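Local structure of peroxisomal acyl-coenzyme A oxidase 1 (Arabidopsis thaliana, 1W07) at residues V107-G112 / V187-L192; K120-L125 / M129-C134. The protein catalyses the FAD-dependent desaturation of long- and medium-chain acyl-CoAs to 2-trans-enoyl-CoAs, passing electrons to oxygen to form hydrogen peroxide in peroxisomal fatty acid beta-oxidation. The protein carries 1 engineered substitution. All coordinates share one frame; numbering follows the deposited sequence.

Interaction 1 (V107-G112 / V187-L192)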
loop_
_atom_site.group_PDB
_atom_site.type_symbol
_atom_site.label_atom_id
_atom_site.label_comp_id
_atom_site.label_asym_id
_atom_site.label_seq_id
_atom_site.Cartn_x
_atom_site.Cartn_y
_atom_site.Cartn_z
ATOM N N VAL B 107 -10.604 -12.245 27.533
ATOM C CA VAL B 107 -11.863 -12.278 28.274
ATOM C C VAL B 107 -12.989 -12.955 27.493
ATOM O O VAL B 107 -13.651 -13.857 28.004
ATOM C CB VAL B 107 -12.294 -10.856 28.688
ATOM C CG1 VAL B 107 -13.743 -10.844 29.151
ATOM C CG2 VAL B 107 -11.392 -10.371 29.810
ATOM N N PRO B 108 -13.228 -12.522 26.248
ATOM C CA PRO B 108 -14.285 -13.129 25.432
ATOM C C PRO B 108 -14.118 -14.647 25.295
ATOM O O PRO B 108 -15.105 -15.381 25.199
ATOM C CB PRO B 108 -14.136 -12.412 24.097
ATOM C CG PRO B 108 -13.699 -11.029 24.520
ATOM C CD PRO B 108 -12.673 -11.323 25.588
ATOM N N ALA B 109 -12.868 -15.112 25.288
ATOM C CA ALA B 109 -12.585 -16.539 25.149
ATOM C C ALA B 109 -13.036 -17.321 26.372
ATOM O O ALA B 109 -13.669 -18.371 26.246
ATOM C CB ALA B 109 -11.093 -16.764 24.912
ATOM N N ILE B 110 -12.696 -16.812 27.554
ATOM C CA ILE B 110 -13.074 -17.456 28.803
ATOM C C ILE B 110 -14.593 -17.427 28.989
ATOM O O ILE B 110 -15.158 -18.375 29.519
ATOM C CB ILE B 110 -12.424 -16.759 30.010
ATOM C CG1 ILE B 110 -10.913 -16.690 29.812
ATOM C CG2 ILE B 110 -12.735 -17.526 31.288
ATOM C CD1 ILE B 110 -10.217 -15.832 30.828
ATOM N N LYS B 111 -15.242 -16.344 28.557
ATOM C CA LYS B 111 -16.696 -16.213 28.661
ATOM C C LYS B 111 -17.453 -17.205 27.773
ATOM O O LYS B 111 -18.440 -17.810 28.194
ATOM C CB LYS B 111 -17.152 -14.801 28.279
ATOM C CG LYS B 111 -16.899 -13.741 29.333
ATOM C CD LYS B 111 -17.489 -12.396 28.912
ATOM C CE LYS B 111 -17.210 -11.312 29.951
ATOM N NZ LYS B 111 -17.707 -9.966 29.531
ATOM N N GLY B 112 -17.004 -17.365 26.536
ATOM C CA GLY B 112 -17.693 -18.271 25.639
ATOM C C GLY B 112 -17.262 -19.724 25.684
ATOM O O GLY B 112 -18.001 -20.597 25.234
ATOM N N VAL B 187 -4.725 -17.820 27.167
ATOM C CA VAL B 187 -5.547 -18.932 26.743
ATOM C C VAL B 187 -4.754 -19.572 25.603
ATOM O O VAL B 187 -4.604 -18.973 24.530
ATOM C CB VAL B 187 -6.922 -18.473 26.228
ATOM C CG1 VAL B 187 -7.649 -19.648 25.581
ATOM C CG2 VAL B 187 -7.744 -17.938 27.383
ATOM N N VAL B 188 -4.212 -20.761 25.849
ATOM C CA VAL B 188 -3.430 -21.462 24.832
ATOM C C VAL B 188 -4.250 -22.527 24.098
ATOM O O VAL B 188 -4.991 -23.290 24.719
ATOM C CB VAL B 188 -2.187 -22.147 25.452
ATOM C CG1 VAL B 188 -1.381 -22.887 24.354
ATOM C CG2 VAL B 188 -1.331 -21.100 26.191
ATOM N N TYR B 189 -4.123 -22.563 22.772
ATOM C CA TYR B 189 -4.843 -23.541 21.969
ATOM C C TYR B 189 -3.887 -24.632 21.488
ATOM O O TYR B 189 -2.825 -24.353 20.931
ATOM C CB TYR B 189 -5.563 -22.859 20.790
ATOM C CG TYR B 189 -6.734 -22.014 21.247
ATOM C CD1 TYR B 189 -6.540 -20.707 21.695
ATOM C CD2 TYR B 189 -8.024 -22.551 21.328
ATOM C CE1 TYR B 189 -7.596 -19.957 22.216
ATOM C CE2 TYR B 189 -9.085 -21.810 21.858
ATOM C CZ TYR B 189 -8.864 -20.516 22.303
ATOM O OH TYR B 189 -9.886 -19.800 22.882
ATOM N N ALA B 190 -4.270 -25.877 21.739
ATOM C CA ALA B 190 -3.451 -27.023 21.372
ATOM C C ALA B 190 -4.332 -28.231 21.126
ATOM O O ALA B 190 -5.519 -28.231 21.459
ATOM C CB ALA B 190 -2.451 -27.332 22.494
ATOM N N ARG B 191 -3.736 -29.262 20.543
ATOM C CA ARG B 191 -4.442 -30.499 20.255
ATOM C C ARG B 191 -4.702 -31.213 21.575
ATOM O O ARG B 191 -3.770 -31.509 22.326
ATOM C CB ARG B 191 -3.586 -31.383 19.345
ATOM C CG ARG B 191 -2.941 -30.630 18.184
ATOM C CD ARG B 191 -2.478 -31.585 17.090
ATOM N NE ARG B 191 -3.619 -32.123 16.358
ATOM C CZ ARG B 191 -4.225 -31.502 15.351
ATOM N NH1 ARG B 191 -3.793 -30.318 14.929
ATOM N NH2 ARG B 191 -5.292 -32.052 14.785
ATOM N N LEU B 192 -5.968 -31.483 21.864
ATOM C CA LEU B 192 -6.330 -32.168 23.102
ATOM C C LEU B 192 -5.998 -33.659 22.968
ATOM O O LEU B 192 -6.563 -34.363 22.131
ATOM C CB LEU B 192 -7.823 -31.980 23.380
ATOM C CG LEU B 192 -8.320 -32.163 24.816
ATOM C CD1 LEU B 192 -9.821 -31.943 24.850
ATOM C CD2 LEU B 192 -7.983 -33.549 25.327
#
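A109 and V187 bury the most surface here, and both point their beta carbons at the opposing segment. The CB of A109 stands 4.3 Å from V187 CG2, with the two CA atoms 7.6 Å apart. The short alanine side chain probably helps the helix turn to approach the strand. V187 meets it with one branch: CG1 is anti to the backbone N (chi1 171°), which sets CG2 beside that nitrogen and toward the helix. The same CG2 also receives I110, whose CG1 lies 4.2 Å away; the two side chains cross obliquely, so one valine methyl serves two successive helix residues. Y189 comes in from two residues further along the strand. Its CB does not face the helix, but the ring carries the hydroxyl over, and OH ends 3.8 Å from A109 CB. This is a methyl packed against a phenol oxygen, not a polar bond. The hydroxyl finds its hydrogen-bond partner in OE1 of Q113, at the end of the same helix, while the ring meets that of Y135, an FAD-binding residue, with the planes at about 45°. No hydrogen bond joins 107-112 directly to 187-192. The patch is small and buried, about 105 Å² in all; the segment axes approach to 10.1 Å at 66°, and within these segments the touching residues are A109, I110, V187 and Y189. This is helix-on-sheet packing of the acyl-CoA dehydrogenase/oxidase fold: helix 98-113 of the N-terminal helical region packs against the first part of strand 185-194 of the middle beta region, next to the flavin site, with the side chain of Y189 about 7 Å from the bound FAD.

Interaction 2 (K120-L125 / M129-C134); sequences KKWLSL and MQIIGC
L125 and Q130 meet in a Schellman motif, which ends helix 116-128, with M129 as its C-prime residue. The positive phi of M129, 70°, swings the chain out of the helix. Q130 then sends its backbone N back to L125 O, a bond of 2.8 Å whose donor is tilted 26° from the carbonyl plane. Beyond CG the glutamine chain is extended and crosses L125 at about a right angle, with NE2 3.5 Å from L125 CD2. I131 points its side chain back toward the helix. Its CG1 sits between the backbone N and the carbonyl carbon (chi1 65°), which brings CG1 and CD1 up to L125 CB, each at 3.9 Å. CD1 also reaches the indole edge of W122, lying near the ring plane 4.0 Å from CE3. With an alanine here, CG1, CG2 and CD1 would be gone, and L125 CB and the W122 edge would probably lose the branch packed against them, leaving a gap between the helix end and the outgoing chain. I132 turns away, packing on L655 of the second subunit. The backbone N of G133 is hydrogen-bonded to ND1 of H102.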
loop_
_atom_site.group_PDB
_atom_site.type_symbol
_atom_site.label_atom_id
_atom_site.label_comp_id
_atom_site.label_asym_id
_atom_site.label_seq_id
_atom_site.Cartn_x
_atom_site.Cartn_y
_atom_site.Cartn_z
ATOM N N LYS B 120 -16.516 -17.306 36.630
ATOM C CA LYS B 120 -16.513 -16.446 37.812
ATOM C C LYS B 120 -15.194 -16.482 38.574
ATOM O O LYS B 120 -14.926 -15.606 39.389
ATOM C CB LYS B 120 -17.690 -16.793 38.729
ATOM C CG LYS B 120 -17.643 -18.162 39.381
ATOM C CD LYS B 120 -18.979 -18.457 40.064
ATOM C CE LYS B 120 -19.015 -19.836 40.725
ATOM N NZ LYS B 120 -18.202 -19.917 41.974
ATOM N N LYS B 121 -14.356 -17.474 38.299
ATOM C CA LYS B 121 -13.071 -17.536 38.978
ATOM C C LYS B 121 -12.003 -16.745 38.212
ATOM O O LYS B 121 -11.263 -15.947 38.794
ATOM C CB LYS B 121 -12.614 -18.981 39.124
ATOM C CG LYS B 121 -11.378 -19.128 39.983
ATOM C CD LYS B 121 -10.178 -19.653 39.221
ATOM C CE LYS B 121 -8.966 -19.676 40.140
ATOM N NZ LYS B 121 -7.694 -20.047 39.469
ATOM N N TRP B 122 -11.927 -16.957 36.903
ATOM C CA TRP B 122 -10.934 -16.269 36.095
ATOM C C TRP B 122 -11.321 -14.862 35.653
ATOM O O TRP B 122 -10.480 -13.964 35.660
ATOM C CB TRP B 122 -10.567 -17.121 34.882
ATOM C CG TRP B 122 -9.863 -18.381 35.256
ATOM C CD1 TRP B 122 -10.408 -19.631 35.349
ATOM C CD2 TRP B 122 -8.483 -18.521 35.611
ATOM N NE1 TRP B 122 -9.459 -20.536 35.734
ATOM C CE2 TRP B 122 -8.266 -19.886 35.902
ATOM C CE3 TRP B 122 -7.410 -17.627 35.711
ATOM C CZ2 TRP B 122 -7.010 -20.381 36.285
ATOM C CZ3 TRP B 122 -6.165 -18.119 36.094
ATOM C CH2 TRP B 122 -5.976 -19.482 36.373
ATOM N N LEU B 123 -12.583 -14.673 35.264
ATOM C CA LEU B 123 -13.064 -13.366 34.838
ATOM C C LEU B 123 -13.014 -12.379 36.002
ATOM O O LEU B 123 -12.886 -11.169 35.801
ATOM C CB LEU B 123 -14.497 -13.463 34.300
ATOM C CG LEU B 123 -14.711 -14.232 32.991
ATOM C CD1 LEU B 123 -16.198 -14.274 32.663
ATOM C CD2 LEU B 123 -13.932 -13.568 31.861
ATOM N N SER B 124 -13.125 -12.889 37.225
ATOM C CA SER B 124 -13.065 -12.010 38.389
ATOM C C SER B 124 -11.653 -11.433 38.453
ATOM O O SER B 124 -11.465 -10.253 38.747
ATOM C CB SER B 124 -13.378 -12.785 39.669
ATOM O OG SER B 124 -12.346 -13.712 39.963
ATOM N N LEU B 125 -10.663 -12.273 38.162
ATOM C CA LEU B 125 -9.262 -11.854 38.152
ATOM C C LEU B 125 -8.982 -10.937 36.960
ATOM O O LEU B 125 -8.378 -9.873 37.111
ATOM C CB LEU B 125 -8.347 -13.078 38.074
ATOM C CG LEU B 125 -8.391 -14.042 39.259
ATOM C CD1 LEU B 125 -7.466 -15.211 38.974
ATOM C CD2 LEU B 125 -7.980 -13.326 40.543
ATOM N N MET B 129 -8.084 -7.135 36.658
ATOM C CA MET B 129 -6.722 -7.052 36.150
ATOM C C MET B 129 -5.684 -7.587 37.144
ATOM O O MET B 129 -4.542 -7.124 37.154
ATOM C CB MET B 129 -6.377 -5.601 35.791
ATOM C CG MET B 129 -7.354 -4.928 34.823
ATOM S SD MET B 129 -6.951 -5.146 33.077
ATOM C CE MET B 129 -5.274 -4.677 33.082
ATOM N N GLN B 130 -6.077 -8.555 37.974
ATOM C CA GLN B 130 -5.154 -9.161 38.928
ATOM C C GLN B 130 -4.255 -10.078 38.105
ATOM O O GLN B 130 -3.250 -10.610 38.586
ATOM C CB GLN B 130 -5.908 -9.960 39.994
ATOM C CG GLN B 130 -6.885 -9.130 40.815
ATOM C CD GLN B 130 -7.553 -9.940 41.904
ATOM O OE1 GLN B 130 -6.903 -10.374 42.854
ATOM N NE2 GLN B 130 -8.855 -10.158 41.766
ATOM N N ILE B 131 -4.652 -10.257 36.849
ATOM C CA ILE B 131 -3.896 -11.038 35.877
ATOM C C ILE B 131 -4.100 -10.352 34.522
ATOM O O ILE B 131 -5.082 -9.634 34.323
ATOM C CB ILE B 131 -4.388 -12.492 35.765
ATOM C CG1 ILE B 131 -5.813 -12.518 35.221
ATOM C CG2 ILE B 131 -4.318 -13.170 37.126
ATOM C CD1 ILE B 131 -6.277 -13.898 34.817
ATOM N N ILE B 132 -3.161 -10.559 33.606
ATOM C CA ILE B 132 -3.237 -9.976 32.274
ATOM C C ILE B 132 -3.088 -11.128 31.291
ATOM O O ILE B 132 -2.081 -11.840 31.292
ATOM C CB ILE B 132 -2.122 -8.909 32.058
ATOM C CG1 ILE B 132 -2.362 -7.722 32.991
ATOM C CG2 ILE B 132 -2.127 -8.417 30.616
ATOM C CD1 ILE B 132 -1.267 -6.673 32.953
ATOM N N GLY B 133 -4.105 -11.320 30.456
ATOM C CA GLY B 133 -4.072 -12.423 29.516
ATOM C C GLY B 133 -4.002 -12.044 28.055
ATOM O O GLY B 133 -4.289 -10.906 27.672
ATOM N N CYS B 134 -3.614 -13.017 27.240
ATOM C CA CYS B 134 -3.499 -12.825 25.803
ATOM C C CYS B 134 -4.102 -14.054 25.126
ATOM O O CYS B 134 -4.410 -15.038 25.795
ATOM C CB CYS B 134 -2.029 -12.658 25.408
ATOM S SG CYS B 134 -0.918 -13.988 25.935
#

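Overall arrangement
From the N terminus, the chain runs through helix 98-113, which carries 107-112, then straight into helix 116-128. Interaction 2 closes a short loop at the end of that second helix, turning the chain into strand 133-136. Some fifty residues later strand 185-194 returns, and interaction 1 closes a long loop with interaction 2 nested inside it. Their centres are 13 Å apart and they touch: K111 CG packs 3.4 Å from L123 CD1 between the consecutive helices, and V187 N probably bonds to C134 O (3.1 Å) between parallel neighbouring strands. Together the two contacts tie this helical pair to one sheet, joining the N-terminal and middle regions of the oxidase.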